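Local atomic coordinates of uncharacterized protein (Legionella pneumophila subsp. pneumophila, PDB entry 5T2X), a protein that is of unknown function but folds as an all-helical, strand-free chain and belongs to the DUF5630 family. Residues 21-26 and 51-56; 44-49 and 67-72; 205-210 and 267-272. One frame throughout, in Å; residues are numbered along the deposited sequence.

Contact 1: residues 21-26 and 51-56; sequences IIENLI and ELSKTI
The carboxylate of Glu23 is met by Ser53 from above its plane: the serine OG donates to OE2 over 2.6 Å and lies 38° out of that plane. Ser53 is the N-cap residue of helix 54-60, and the same hydroxyl makes the capping bond, so the contact is a worked example of a helix cap that doubles as a tether to a second helix, here 15-27, in an all-helical fold. Ser53 OG also accepts a hydrogen bond from Ile56 N at 3.2 Å, with an N-H...O angle of 157°, and the hydroxyl is therefore gripped on both its donor and its acceptor side. With OG anti to the backbone N (chi1 172°), the serine can serve both partners from the break between helices 43-52 and 54-60.

Next to the polar link, the extended Glu23 chain passes close to apolar neighbours, its CG lying 4.1 Å from Thr55 CB. Ile26 and Thr55 lie alongside with their side chains pointing opposite ways, their CG2 methyls 3.8 Å apart. Helix 31-40 also touches these isoleucines, through Leu38 on Ile22 and Ala34 on Ile26. Ile56 runs at about a right angle to Ile22, Glu23 and Ile26, and its CD1 rests against both isoleucines, 3.5 Å from Ile22 CG2 and 3.6 Å from Ile26 CD1.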
ATOM      1  N   ILE A  21     -19.417  24.750 -10.931  1.00 48.41           N
ATOM      2  CA  ILE A  21     -19.535  25.735  -9.860  1.00 48.67           C
ATOM      3  C   ILE A  21     -18.236  25.813  -9.068  1.00 44.71           C
ATOM      4  O   ILE A  21     -17.734  26.904  -8.770  1.00 46.75           O
ATOM      5  CB  ILE A  21     -20.732  25.400  -8.952  1.00 44.09           C
ATOM      6  CG1 ILE A  21     -22.044  25.528  -9.727  1.00 34.88           C
ATOM      7  CG2 ILE A  21     -20.736  26.305  -7.730  1.00 31.91           C
ATOM      8  CD1 ILE A  21     -23.238  24.981  -8.983  1.00 33.47           C
ATOM      9  N   ILE A  22     -17.666  24.658  -8.720  1.00 41.97           N
ATOM     10  CA  ILE A  22     -16.415  24.656  -7.969  1.00 40.89           C
ATOM     11  C   ILE A  22     -15.245  25.015  -8.879  1.00 44.40           C
ATOM     12  O   ILE A  22     -14.296  25.687  -8.457  1.00 45.81           O
ATOM     13  CB  ILE A  22     -16.205  23.298  -7.275  1.00 37.25           C
ATOM     14  CG1 ILE A  22     -17.405  22.970  -6.386  1.00 32.19           C
ATOM     15  CG2 ILE A  22     -14.935  23.314  -6.440  1.00 32.30           C
ATOM     16  CD1 ILE A  22     -17.194  21.765  -5.499  1.00 40.87           C
ATOM     17  N   GLU A  23     -15.297  24.581 -10.141  1.00 46.30           N
ATOM     18  CA  GLU A  23     -14.240  24.924 -11.091  1.00 45.62           C
ATOM     19  C   GLU A  23     -14.108  26.434 -11.247  1.00 43.80           C
ATOM     20  O   GLU A  23     -12.998  26.979 -11.219  1.00 47.42           O
ATOM     21  CB  GLU A  23     -14.516  24.279 -12.449  1.00 40.83           C
ATOM     22  CG  GLU A  23     -14.162  22.810 -12.545  1.00 38.49           C
ATOM     23  CD  GLU A  23     -14.222  22.309 -13.973  1.00 52.86           C
ATOM     24  OE1 GLU A  23     -14.402  23.145 -14.884  1.00 60.14           O
ATOM     25  OE2 GLU A  23     -14.091  21.087 -14.188  1.00 56.08           O
ATOM     26  N   ASN A  24     -15.234  27.128 -11.419  1.00 45.41           N
ATOM     27  CA  ASN A  24     -15.185  28.570 -11.638  1.00 38.86           C
ATOM     28  C   ASN A  24     -14.723  29.307 -10.387  1.00 45.80           C
ATOM     29  O   ASN A  24     -13.998  30.303 -10.483  1.00 52.98           O
ATOM     30  CB  ASN A  24     -16.550  29.081 -12.096  1.00 40.67           C
ATOM     31  CG  ASN A  24     -16.952  28.531 -13.454  1.00 52.87           C
ATOM     32  OD1 ASN A  24     -16.111  28.046 -14.213  1.00 50.31           O
ATOM     33  ND2 ASN A  24     -18.240  28.608 -13.767  1.00 47.29           N
ATOM     34  N   LEU A  25     -15.126  28.832  -9.206  1.00 46.34           N
ATOM     35  CA  LEU A  25     -14.661  29.449  -7.966  1.00 41.33           C
ATOM     36  C   LEU A  25     -13.143  29.388  -7.857  1.00 46.39           C
ATOM     37  O   LEU A  25     -12.508  30.339  -7.387  1.00 48.03           O
ATOM     38  CB  LEU A  25     -15.312  28.770  -6.761  1.00 33.80           C
ATOM     39  CG  LEU A  25     -16.809  29.010  -6.558  1.00 40.93           C
ATOM     40  CD1 LEU A  25     -17.326  28.211  -5.371  1.00 38.34           C
ATOM     41  CD2 LEU A  25     -17.092  30.493  -6.378  1.00 38.71           C
ATOM     42  N   ILE A  26     -12.542  28.277  -8.291  1.00 44.39           N
ATOM     43  CA  ILE A  26     -11.088  28.155  -8.247  1.00 46.87           C
ATOM     44  C   ILE A  26     -10.444  29.078  -9.273  1.00 49.91           C
ATOM     45  O   ILE A  26      -9.403  29.693  -9.008  1.00 58.69           O
ATOM     46  CB  ILE A  26     -10.673  26.688  -8.456  1.00 41.52           C
ATOM     47  CG1 ILE A  26     -11.267  25.812  -7.353  1.00 41.15           C
ATOM     48  CG2 ILE A  26      -9.158  26.556  -8.481  1.00 38.21           C
ATOM     49  CD1 ILE A  26     -10.998  24.341  -7.529  1.00 44.25           C
ATOM     50  N   GLU A  51     -11.470  13.283 -10.325  1.00 41.32           N
ATOM     51  CA  GLU A  51     -11.204  12.472 -11.508  1.00 50.80           C
ATOM     52  C   GLU A  51     -11.748  13.113 -12.777  1.00 50.54           C
ATOM     53  O   GLU A  51     -11.178  12.920 -13.856  1.00 57.38           O
ATOM     54  CB  GLU A  51     -11.801  11.074 -11.333  1.00 37.52           C
ATOM     55  CG  GLU A  51     -11.181  10.269 -10.203  1.00 48.47           C
ATOM     56  CD  GLU A  51     -11.789   8.886 -10.068  1.00 55.11           C
ATOM     57  OE1 GLU A  51     -12.836   8.629 -10.700  1.00 59.12           O
ATOM     58  OE2 GLU A  51     -11.219   8.055  -9.331  1.00 53.92           O
ATOM     59  N   LEU A  52     -12.833  13.877 -12.671  1.00 45.15           N
ATOM     60  CA  LEU A  52     -13.481  14.466 -13.835  1.00 49.76           C
ATOM     61  C   LEU A  52     -12.981  15.864 -14.165  1.00 55.77           C
ATOM     62  O   LEU A  52     -13.312  16.381 -15.238  1.00 68.50           O
ATOM     63  CB  LEU A  52     -14.998  14.516 -13.625  1.00 38.21           C
ATOM     64  CG  LEU A  52     -15.734  13.178 -13.558  1.00 48.20           C
ATOM     65  CD1 LEU A  52     -17.218  13.401 -13.314  1.00 47.53           C
ATOM     66  CD2 LEU A  52     -15.507  12.382 -14.835  1.00 37.88           C
ATOM     67  N   SER A  53     -12.198  16.486 -13.286  1.00 47.74           N
ATOM     68  CA  SER A  53     -11.811  17.882 -13.456  1.00 44.99           C
ATOM     69  C   SER A  53     -10.347  18.059 -13.090  1.00 50.79           C
ATOM     70  O   SER A  53      -9.949  17.768 -11.958  1.00 59.93           O
ATOM     71  CB  SER A  53     -12.685  18.798 -12.598  1.00 45.63           C
ATOM     72  OG  SER A  53     -12.200  20.129 -12.619  1.00 47.46           O
ATOM     73  N   LYS A  54      -9.554  18.547 -14.047  1.00 50.37           N
ATOM     74  CA  LYS A  54      -8.168  18.892 -13.752  1.00 60.34           C
ATOM     75  C   LYS A  54      -8.083  20.068 -12.786  1.00 55.41           C
ATOM     76  O   LYS A  54      -7.177  20.114 -11.946  1.00 47.89           O
ATOM     77  CB  LYS A  54      -7.418  19.209 -15.047  1.00 63.24           C
ATOM     78  CG  LYS A  54      -6.001  19.720 -14.840  1.00 66.93           C
ATOM     79  CD  LYS A  54      -5.366  20.158 -16.151  1.00 70.24           C
ATOM     80  CE  LYS A  54      -4.008  20.799 -15.910  1.00 67.78           C
ATOM     81  NZ  LYS A  54      -3.073  19.877 -15.207  1.00 66.54           N
ATOM     82  N   THR A  55      -9.016  21.020 -12.887  1.00 50.19           N
ATOM     83  CA  THR A  55      -8.992  22.178 -12.001  1.00 52.13           C
ATOM     84  C   THR A  55      -9.208  21.769 -10.548  1.00 49.28           C
ATOM     85  O   THR A  55      -8.543  22.289  -9.645  1.00 51.32           O
ATOM     86  CB  THR A  55     -10.053  23.192 -12.432  1.00 45.84           C
ATOM     87  OG1 THR A  55      -9.817  23.591 -13.788  1.00 47.93           O
ATOM     88  CG2 THR A  55     -10.010  24.422 -11.535  1.00 39.01           C
ATOM     89  N   ILE A  56     -10.123  20.828 -10.307  1.00 46.71           N
ATOM     90  CA  ILE A  56     -10.430  20.427  -8.937  1.00 47.57           C
ATOM     91  C   ILE A  56      -9.263  19.656  -8.329  1.00 45.34           C
ATOM     92  O   ILE A  56      -8.831  19.940  -7.206  1.00 42.17           O
ATOM     93  CB  ILE A  56     -11.728  19.600  -8.892  1.00 44.52           C
ATOM     94  CG1 ILE A  56     -12.893  20.374  -9.516  1.00 43.36           C
ATOM     95  CG2 ILE A  56     -12.058  19.199  -7.461  1.00 32.50           C
ATOM     96  CD1 ILE A  56     -13.053  21.771  -9.007  1.00 46.90           C
TER

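Contact 2: residues 44-49 and 67-72; sequences TTLIKY and DIWRTH
Leu46 sends its CG out opposite its own backbone N (chi1 170°), whereas Trp69 holds its ring beside the backbone N, and these two rotations bring the leucine over the indole. The setting is a roughly antiparallel helix pair, 43-52 against 66-76, whose segments run at 145° to each other. The axes of segments 44-49 and 67-72 approach to 12.3 Å, so long side chains have to bridge the interval, and the pair illustrates how one branched side chain can meet three residues of the facing helix.

A single methyl, Leu46 CD2, does most of the touching. It makes a CH-pi contact with the six-membered ring of Trp69, 4.2 Å from the centroid and 27° off the ring normal. The same carbon lies 3.9 Å from Ile68 CG2 and so meets residues on successive positions of the opposing helix. Ile47 comes to the indole differently, at the rim and near the ring plane, with CG1 4.2 Å from Trp69 CZ3.

The indole's rotation is further fixed by the hydrogen bond from Trp69 NE1 to Cys60 O, which satisfies the polar atom of this buried ring. Helix 31-40 closes another flank, Leu38 touching Leu46, and helix 91-111 packs on both Ile47 and Trp69. One turn beyond Ile68, His72 NE2 lies 3.6 Å from Leu46 CD2, at an oblique approach to the imidazole.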
ATOM      1  N   THR A  44     -17.286  10.141  -1.729  1.00 36.29           N
ATOM      2  CA  THR A  44     -17.520   9.577  -3.056  1.00 42.43           C
ATOM      3  C   THR A  44     -17.580  10.673  -4.112  1.00 37.47           C
ATOM      4  O   THR A  44     -16.957  10.565  -5.173  1.00 38.92           O
ATOM      5  CB  THR A  44     -18.811   8.757  -3.063  1.00 43.81           C
ATOM      6  OG1 THR A  44     -18.693   7.660  -2.147  1.00 52.24           O
ATOM      7  CG2 THR A  44     -19.085   8.216  -4.463  1.00 33.62           C
ATOM      8  N   THR A  45     -18.321  11.746  -3.828  1.00 33.23           N
ATOM      9  CA  THR A  45     -18.461  12.823  -4.803  1.00 32.97           C
ATOM     10  C   THR A  45     -17.178  13.637  -4.918  1.00 36.95           C
ATOM     11  O   THR A  45     -16.801  14.055  -6.020  1.00 38.37           O
ATOM     12  CB  THR A  45     -19.639  13.718  -4.421  1.00 42.30           C
ATOM     13  OG1 THR A  45     -20.809  12.913  -4.234  1.00 42.05           O
ATOM     14  CG2 THR A  45     -19.908  14.743  -5.512  1.00 40.68           C
ATOM     15  N   LEU A  46     -16.494  13.868  -3.794  1.00 29.50           N
ATOM     16  CA  LEU A  46     -15.233  14.604  -3.826  1.00 32.17           C
ATOM     17  C   LEU A  46     -14.212  13.903  -4.713  1.00 37.92           C
ATOM     18  O   LEU A  46     -13.589  14.528  -5.579  1.00 36.02           O
ATOM     19  CB  LEU A  46     -14.685  14.771  -2.408  1.00 32.50           C
ATOM     20  CG  LEU A  46     -13.253  15.308  -2.297  1.00 38.51           C
ATOM     21  CD1 LEU A  46     -13.154  16.729  -2.835  1.00 31.52           C
ATOM     22  CD2 LEU A  46     -12.753  15.239  -0.861  1.00 36.87           C
ATOM     23  N   ILE A  47     -14.028  12.596  -4.510  1.00 33.70           N
ATOM     24  CA  ILE A  47     -13.076  11.844  -5.322  1.00 38.54           C
ATOM     25  C   ILE A  47     -13.505  11.845  -6.783  1.00 41.35           C
ATOM     26  O   ILE A  47     -12.677  11.995  -7.691  1.00 46.90           O
ATOM     27  CB  ILE A  47     -12.926  10.413  -4.772  1.00 32.66           C
ATOM     28  CG1 ILE A  47     -12.278  10.447  -3.388  1.00 35.04           C
ATOM     29  CG2 ILE A  47     -12.117   9.552  -5.728  1.00 29.54           C
ATOM     30  CD1 ILE A  47     -12.101   9.085  -2.766  1.00 34.72           C
ATOM     31  N   LYS A  48     -14.807  11.695  -7.032  1.00 31.31           N
ATOM     32  CA  LYS A  48     -15.306  11.700  -8.402  1.00 38.56           C
ATOM     33  C   LYS A  48     -15.064  13.041  -9.085  1.00 44.80           C
ATOM     34  O   LYS A  48     -14.834  13.083 -10.300  1.00 51.18           O
ATOM     35  CB  LYS A  48     -16.791  11.344  -8.408  1.00 44.99           C
ATOM     36  CG  LYS A  48     -17.413  11.238  -9.785  1.00 56.06           C
ATOM     37  CD  LYS A  48     -18.716  10.464  -9.718  1.00 75.99           C
ATOM     38  CE  LYS A  48     -19.598  10.783 -10.902  1.00 87.13           C
ATOM     39  NZ  LYS A  48     -19.957  12.227 -10.904  1.00 95.78           N
ATOM     40  N   TYR A  49     -15.103  14.141  -8.331  1.00 49.91           N
ATOM     41  CA  TYR A  49     -14.828  15.445  -8.929  1.00 39.79           C
ATOM     42  C   TYR A  49     -13.358  15.580  -9.310  1.00 38.86           C
ATOM     43  O   TYR A  49     -13.036  16.151 -10.359  1.00 41.96           O
ATOM     44  CB  TYR A  49     -15.236  16.570  -7.976  1.00 38.59           C
ATOM     45  CG  TYR A  49     -16.720  16.869  -7.953  1.00 34.52           C
ATOM     46  CD1 TYR A  49     -17.632  16.026  -8.576  1.00 37.22           C
ATOM     47  CD2 TYR A  49     -17.206  18.003  -7.317  1.00 32.41           C
ATOM     48  CE1 TYR A  49     -18.990  16.299  -8.554  1.00 36.98           C
ATOM     49  CE2 TYR A  49     -18.560  18.287  -7.292  1.00 40.37           C
ATOM     50  CZ  TYR A  49     -19.447  17.432  -7.911  1.00 44.33           C
ATOM     51  OH  TYR A  49     -20.793  17.714  -7.887  1.00 47.29           O
ATOM     52  N   ASP A  67      -5.992  19.554   4.516  1.00 42.36           N
ATOM     53  CA  ASP A  67      -6.959  19.383   5.596  1.00 44.27           C
ATOM     54  C   ASP A  67      -8.289  18.840   5.095  1.00 42.84           C
ATOM     55  O   ASP A  67      -9.038  18.247   5.880  1.00 39.81           O
ATOM     56  CB  ASP A  67      -7.180  20.708   6.322  1.00 47.32           C
ATOM     57  CG  ASP A  67      -7.777  21.766   5.420  1.00 68.99           C
ATOM     58  OD1 ASP A  67      -7.012  22.390   4.658  1.00 73.99           O
ATOM     59  OD2 ASP A  67      -9.008  21.970   5.473  1.00 80.79           O
ATOM     60  N   ILE A  68      -8.602  19.044   3.814  1.00 42.84           N
ATOM     61  CA  ILE A  68      -9.802  18.447   3.238  1.00 42.25           C
ATOM     62  C   ILE A  68      -9.733  16.930   3.337  1.00 41.39           C
ATOM     63  O   ILE A  68     -10.717  16.268   3.691  1.00 43.58           O
ATOM     64  CB  ILE A  68      -9.982  18.908   1.780  1.00 45.56           C
ATOM     65  CG1 ILE A  68     -10.131  20.430   1.709  1.00 52.53           C
ATOM     66  CG2 ILE A  68     -11.178  18.211   1.143  1.00 40.52           C
ATOM     67  CD1 ILE A  68     -10.290  20.960   0.299  1.00 44.47           C
ATOM     68  N   TRP A  69      -8.562  16.358   3.049  1.00 35.41           N
ATOM     69  CA  TRP A  69      -8.402  14.911   3.087  1.00 31.06           C
ATOM     70  C   TRP A  69      -8.262  14.393   4.513  1.00 36.50           C
ATOM     71  O   TRP A  69      -8.748  13.301   4.826  1.00 41.68           O
ATOM     72  CB  TRP A  69      -7.194  14.500   2.244  1.00 29.39           C
ATOM     73  CG  TRP A  69      -7.277  14.980   0.824  1.00 34.81           C
ATOM     74  CD1 TRP A  69      -6.583  16.014   0.265  1.00 38.16           C
ATOM     75  CD2 TRP A  69      -8.112  14.451  -0.213  1.00 33.98           C
ATOM     76  NE1 TRP A  69      -6.929  16.156  -1.057  1.00 37.41           N
ATOM     77  CE2 TRP A  69      -7.868  15.210  -1.375  1.00 33.93           C
ATOM     78  CE3 TRP A  69      -9.042  13.408  -0.273  1.00 34.76           C
ATOM     79  CZ2 TRP A  69      -8.518  14.959  -2.581  1.00 42.58           C
ATOM     80  CZ3 TRP A  69      -9.686  13.161  -1.471  1.00 29.64           C
ATOM     81  CH2 TRP A  69      -9.422  13.933  -2.609  1.00 38.07           C
ATOM     82  N   ARG A  70      -7.602  15.157   5.391  1.00 41.32           N
ATOM     83  CA  ARG A  70      -7.430  14.711   6.770  1.00 37.97           C
ATOM     84  C   ARG A  70      -8.764  14.594   7.491  1.00 42.80           C
ATOM     85  O   ARG A  70      -8.934  13.712   8.341  1.00 49.32           O
ATOM     86  CB  ARG A  70      -6.505  15.661   7.529  1.00 38.04           C
ATOM     87  CG  ARG A  70      -5.059  15.579   7.093  1.00 54.22           C
ATOM     88  CD  ARG A  70      -4.130  16.212   8.111  1.00 40.02           C
ATOM     89  NE  ARG A  70      -2.741  16.095   7.682  1.00 50.35           N
ATOM     90  CZ  ARG A  70      -2.133  16.970   6.888  1.00 61.35           C
ATOM     91  NH1 ARG A  70      -2.793  18.029   6.445  1.00 61.15           N
ATOM     92  NH2 ARG A  70      -0.867  16.787   6.540  1.00 68.78           N
ATOM     93  N   THR A  71      -9.718  15.472   7.171  1.00 34.70           N
ATOM     94  CA  THR A  71     -11.056  15.345   7.735  1.00 39.68           C
ATOM     95  C   THR A  71     -11.685  14.012   7.352  1.00 38.40           C
ATOM     96  O   THR A  71     -12.275  13.327   8.196  1.00 47.70           O
ATOM     97  CB  THR A  71     -11.933  16.509   7.272  1.00 42.76           C
ATOM     98  OG1 THR A  71     -11.383  17.743   7.752  1.00 48.37           O
ATOM     99  CG2 THR A  71     -13.354  16.353   7.797  1.00 33.55           C
ATOM    100  N   HIS A  72     -11.553  13.617   6.083  1.00 39.64           N
ATOM    101  CA  HIS A  72     -12.065  12.319   5.659  1.00 39.24           C
ATOM    102  C   HIS A  72     -11.251  11.180   6.258  1.00 34.30           C
ATOM    103  O   HIS A  72     -11.804  10.130   6.604  1.00 39.51           O
ATOM    104  CB  HIS A  72     -12.076  12.230   4.134  1.00 34.39           C
ATOM    105  CG  HIS A  72     -13.086  13.122   3.485  1.00 39.77           C
ATOM    106  ND1 HIS A  72     -14.444  12.900   3.579  1.00 40.00           N
ATOM    107  CD2 HIS A  72     -12.940  14.237   2.730  1.00 34.35           C
ATOM    108  CE1 HIS A  72     -15.089  13.841   2.913  1.00 38.12           C
ATOM    109  NE2 HIS A  72     -14.199  14.664   2.388  1.00 37.09           N
TER

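Contact 3: residues 205-210 and 267-272; sequences RKLSEH and KGILDE
Apolar packing carries the contact between Leu207 and His210, in the last part of helix 191-207 and the turn that follows, and Ile269 and Leu270 near the end of helix 252-272. Leu207 CD2 faces both neighbours, 3.7 Å from Leu270 CD2 and 3.8 Å from Ile269 CG2, crossing the isoleucine at about a right angle. Leu270 splits its two methyls: CD2 reaches His210 CD2 at 3.5 Å, oblique to the ring, while CD1 lies 3.8 Å from the carbonyl Lys206 O.

Polar bonds shape the partners without crossing between the two segments. A type I turn from Leu207 to His210 brings the imidazole round to Leu270, and Ser208 OG bonds back to Arg205 O at 2.5 Å, where Ser208 N also donates. His210 is the N-cap of helix 211-220, its ND1 accepting from Tyr212 N, while NE2 bonds to Phe273 O just past the second segment.

The imidazole thus serves three ends at once: helix cap, link to the C-terminal residues and apolar surface for Leu270. Its two polar partners together imply a ring with ND1 as acceptor and the donating proton on NE2.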
ATOM      1  N   ARG A 205      13.375  -5.640   8.977  1.00 40.66           N
ATOM      2  CA  ARG A 205      13.785  -5.493  10.368  1.00 39.71           C
ATOM      3  C   ARG A 205      14.579  -4.209  10.572  1.00 39.43           C
ATOM      4  O   ARG A 205      14.352  -3.479  11.544  1.00 43.73           O
ATOM      5  CB  ARG A 205      14.601  -6.707  10.807  1.00 38.50           C
ATOM      6  CG  ARG A 205      14.881  -6.752  12.298  1.00 47.51           C
ATOM      7  CD  ARG A 205      15.686  -7.986  12.668  1.00 46.60           C
ATOM      8  NE  ARG A 205      15.769  -8.171  14.113  1.00 53.77           N
ATOM      9  CZ  ARG A 205      16.434  -9.158  14.704  1.00 60.16           C
ATOM     10  NH1 ARG A 205      17.084 -10.055  13.974  1.00 50.43           N
ATOM     11  NH2 ARG A 205      16.451  -9.247  16.028  1.00 54.04           N
ATOM     12  N   LYS A 206      15.506  -3.911   9.656  1.00 38.58           N
ATOM     13  CA  LYS A 206      16.334  -2.714   9.766  1.00 44.56           C
ATOM     14  C   LYS A 206      15.530  -1.428   9.625  1.00 47.83           C
ATOM     15  O   LYS A 206      16.028  -0.359   9.995  1.00 58.47           O
ATOM     16  CB  LYS A 206      17.444  -2.756   8.716  1.00 40.16           C
ATOM     17  CG  LYS A 206      18.412  -3.909   8.912  1.00 41.71           C
ATOM     18  CD  LYS A 206      19.430  -3.999   7.790  1.00 42.58           C
ATOM     19  CE  LYS A 206      20.387  -5.154   8.032  1.00 46.88           C
ATOM     20  NZ  LYS A 206      21.091  -5.012   9.339  1.00 48.93           N
ATOM     21  N   LEU A 207      14.311  -1.498   9.094  1.00 48.21           N
ATOM     22  CA  LEU A 207      13.442  -0.334   9.003  1.00 43.21           C
ATOM     23  C   LEU A 207      12.421  -0.265  10.127  1.00 39.67           C
ATOM     24  O   LEU A 207      11.777   0.774  10.292  1.00 44.39           O
ATOM     25  CB  LEU A 207      12.706  -0.322   7.655  1.00 43.47           C
ATOM     26  CG  LEU A 207      13.544  -0.216   6.379  1.00 45.05           C
ATOM     27  CD1 LEU A 207      12.644  -0.236   5.153  1.00 39.43           C
ATOM     28  CD2 LEU A 207      14.403   1.037   6.395  1.00 50.05           C
ATOM     29  N   SER A 208      12.273  -1.335  10.913  1.00 37.75           N
ATOM     30  CA  SER A 208      11.186  -1.442  11.880  1.00 41.24           C
ATOM     31  C   SER A 208      11.271  -0.421  13.009  1.00 51.04           C
ATOM     32  O   SER A 208      10.294  -0.268  13.749  1.00 51.65           O
ATOM     33  CB  SER A 208      11.154  -2.854  12.467  1.00 37.80           C
ATOM     34  OG  SER A 208      12.384  -3.172  13.096  1.00 47.80           O
ATOM     35  N   GLU A 209      12.396   0.277  13.160  1.00 54.86           N
ATOM     36  CA  GLU A 209      12.548   1.245  14.239  1.00 64.51           C
ATOM     37  C   GLU A 209      12.172   2.663  13.835  1.00 59.20           C
ATOM     38  O   GLU A 209      11.935   3.500  14.714  1.00 72.57           O
ATOM     39  CB  GLU A 209      13.991   1.243  14.758  1.00 72.19           C
ATOM     40  CG  GLU A 209      14.486  -0.103  15.276  1.00 87.74           C
ATOM     41  CD  GLU A 209      14.057  -0.391  16.705  1.00 87.86           C
ATOM     42  OE1 GLU A 209      12.970   0.066  17.116  1.00 89.09           O
ATOM     43  OE2 GLU A 209      14.817  -1.074  17.424  1.00 82.21           O
ATOM     44  N   HIS A 210      12.113   2.956  12.539  1.00 53.85           N
ATOM     45  CA  HIS A 210      11.853   4.314  12.088  1.00 50.12           C
ATOM     46  C   HIS A 210      10.418   4.727  12.403  1.00 54.97           C
ATOM     47  O   HIS A 210       9.498   3.905  12.412  1.00 47.02           O
ATOM     48  CB  HIS A 210      12.118   4.435  10.587  1.00 52.72           C
ATOM     49  CG  HIS A 210      12.280   5.845  10.112  1.00 56.38           C
ATOM     50  ND1 HIS A 210      11.218   6.711   9.971  1.00 53.23           N
ATOM     51  CD2 HIS A 210      13.382   6.537   9.735  1.00 53.54           C
ATOM     52  CE1 HIS A 210      11.658   7.877   9.535  1.00 54.85           C
ATOM     53  NE2 HIS A 210      12.967   7.798   9.382  1.00 58.77           N
ATOM     54  N   LYS A 267      20.066   1.565   4.706  1.00 61.47           N
ATOM     55  CA  LYS A 267      20.716   2.815   5.085  1.00 64.59           C
ATOM     56  C   LYS A 267      20.313   3.952   4.153  1.00 69.79           C
ATOM     57  O   LYS A 267      20.068   5.076   4.607  1.00 77.51           O
ATOM     58  CB  LYS A 267      22.234   2.641   5.096  1.00 70.84           C
ATOM     59  CG  LYS A 267      23.001   3.923   5.378  1.00 76.53           C
ATOM     60  CD  LYS A 267      24.502   3.683   5.404  1.00 82.57           C
ATOM     61  CE  LYS A 267      25.264   4.987   5.572  1.00 83.46           C
ATOM     62  NZ  LYS A 267      24.836   5.730   6.790  1.00 84.19           N
ATOM     63  N   GLY A 268      20.241   3.681   2.848  1.00 63.69           N
ATOM     64  CA  GLY A 268      19.794   4.702   1.916  1.00 63.07           C
ATOM     65  C   GLY A 268      18.367   5.146   2.165  1.00 64.95           C
ATOM     66  O   GLY A 268      18.010   6.293   1.878  1.00 69.27           O
ATOM     67  N   ILE A 269      17.536   4.256   2.706  1.00 64.23           N
ATOM     68  CA  ILE A 269      16.160   4.618   3.030  1.00 65.22           C
ATOM     69  C   ILE A 269      16.120   5.494   4.276  1.00 67.09           C
ATOM     70  O   ILE A 269      15.442   6.528   4.307  1.00 70.16           O
ATOM     71  CB  ILE A 269      15.301   3.351   3.203  1.00 52.73           C
ATOM     72  CG1 ILE A 269      15.153   2.619   1.868  1.00 48.33           C
ATOM     73  CG2 ILE A 269      13.943   3.701   3.793  1.00 42.07           C
ATOM     74  CD1 ILE A 269      14.379   1.322   1.966  1.00 42.63           C
ATOM     75  N   LEU A 270      16.853   5.097   5.320  1.00 65.46           N
ATOM     76  CA  LEU A 270      16.833   5.849   6.570  1.00 63.46           C
ATOM     77  C   LEU A 270      17.522   7.199   6.435  1.00 69.92           C
ATOM     78  O   LEU A 270      17.197   8.135   7.176  1.00 75.82           O
ATOM     79  CB  LEU A 270      17.485   5.027   7.683  1.00 47.97           C
ATOM     80  CG  LEU A 270      16.803   3.696   8.009  1.00 51.23           C
ATOM     81  CD1 LEU A 270      17.594   2.923   9.051  1.00 44.71           C
ATOM     82  CD2 LEU A 270      15.378   3.931   8.480  1.00 50.07           C
ATOM     83  N   ASP A 271      18.470   7.327   5.502  1.00 71.85           N
ATOM     84  CA  ASP A 271      19.140   8.607   5.303  1.00 76.33           C
ATOM     85  C   ASP A 271      18.266   9.597   4.545  1.00 74.97           C
ATOM     86  O   ASP A 271      18.354  10.806   4.788  1.00 82.46           O
ATOM     87  CB  ASP A 271      20.463   8.405   4.563  1.00 79.25           C
ATOM     88  CG  ASP A 271      21.498   7.678   5.402  1.00 81.40           C
ATOM     89  OD1 ASP A 271      21.372   7.684   6.645  1.00 77.07           O
ATOM     90  OD2 ASP A 271      22.441   7.105   4.817  1.00 78.92           O
ATOM     91  N   GLU A 272      17.422   9.110   3.632  1.00 65.27           N
ATOM     92  CA  GLU A 272      16.552  10.007   2.880  1.00 62.07           C
ATOM     93  C   GLU A 272      15.449  10.585   3.757  1.00 63.62           C
ATOM     94  O   GLU A 272      14.941  11.675   3.473  1.00 68.47           O
ATOM     95  CB  GLU A 272      15.949   9.270   1.683  1.00 60.01           C
ATOM     96  CG  GLU A 272      15.335  10.181   0.632  1.00 63.20           C
ATOM     97  CD  GLU A 272      14.747   9.411  -0.534  1.00 80.91           C
ATOM     98  OE1 GLU A 272      13.536   9.561  -0.798  1.00 84.27           O
ATOM     99  OE2 GLU A 272      15.496   8.649  -1.182  1.00 87.63           O
TER

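How the contacts relate
From the N terminus, helix 15-27 is the first element used: contact 1 closes the loop from 27 to 50, which holds helix 31-40 and most of helix 43-52. Contact 2 starts within that loop and ends beyond it, so the two cross: contact 2 ties helix 43-52 to helix 66-76, while contact 1 ties helix 54-60, which follows 43-52, back to helix 15-27. They also touch, Ile22 CD1 lying 4.1 Å from Tyr49 CE2. Contact 3 follows in series, closing a loop of 56 residues between helix 191-207 and the terminal helix 252-272. Its centre is about 39 Å from that of contact 1 and 31 Å from that of contact 2.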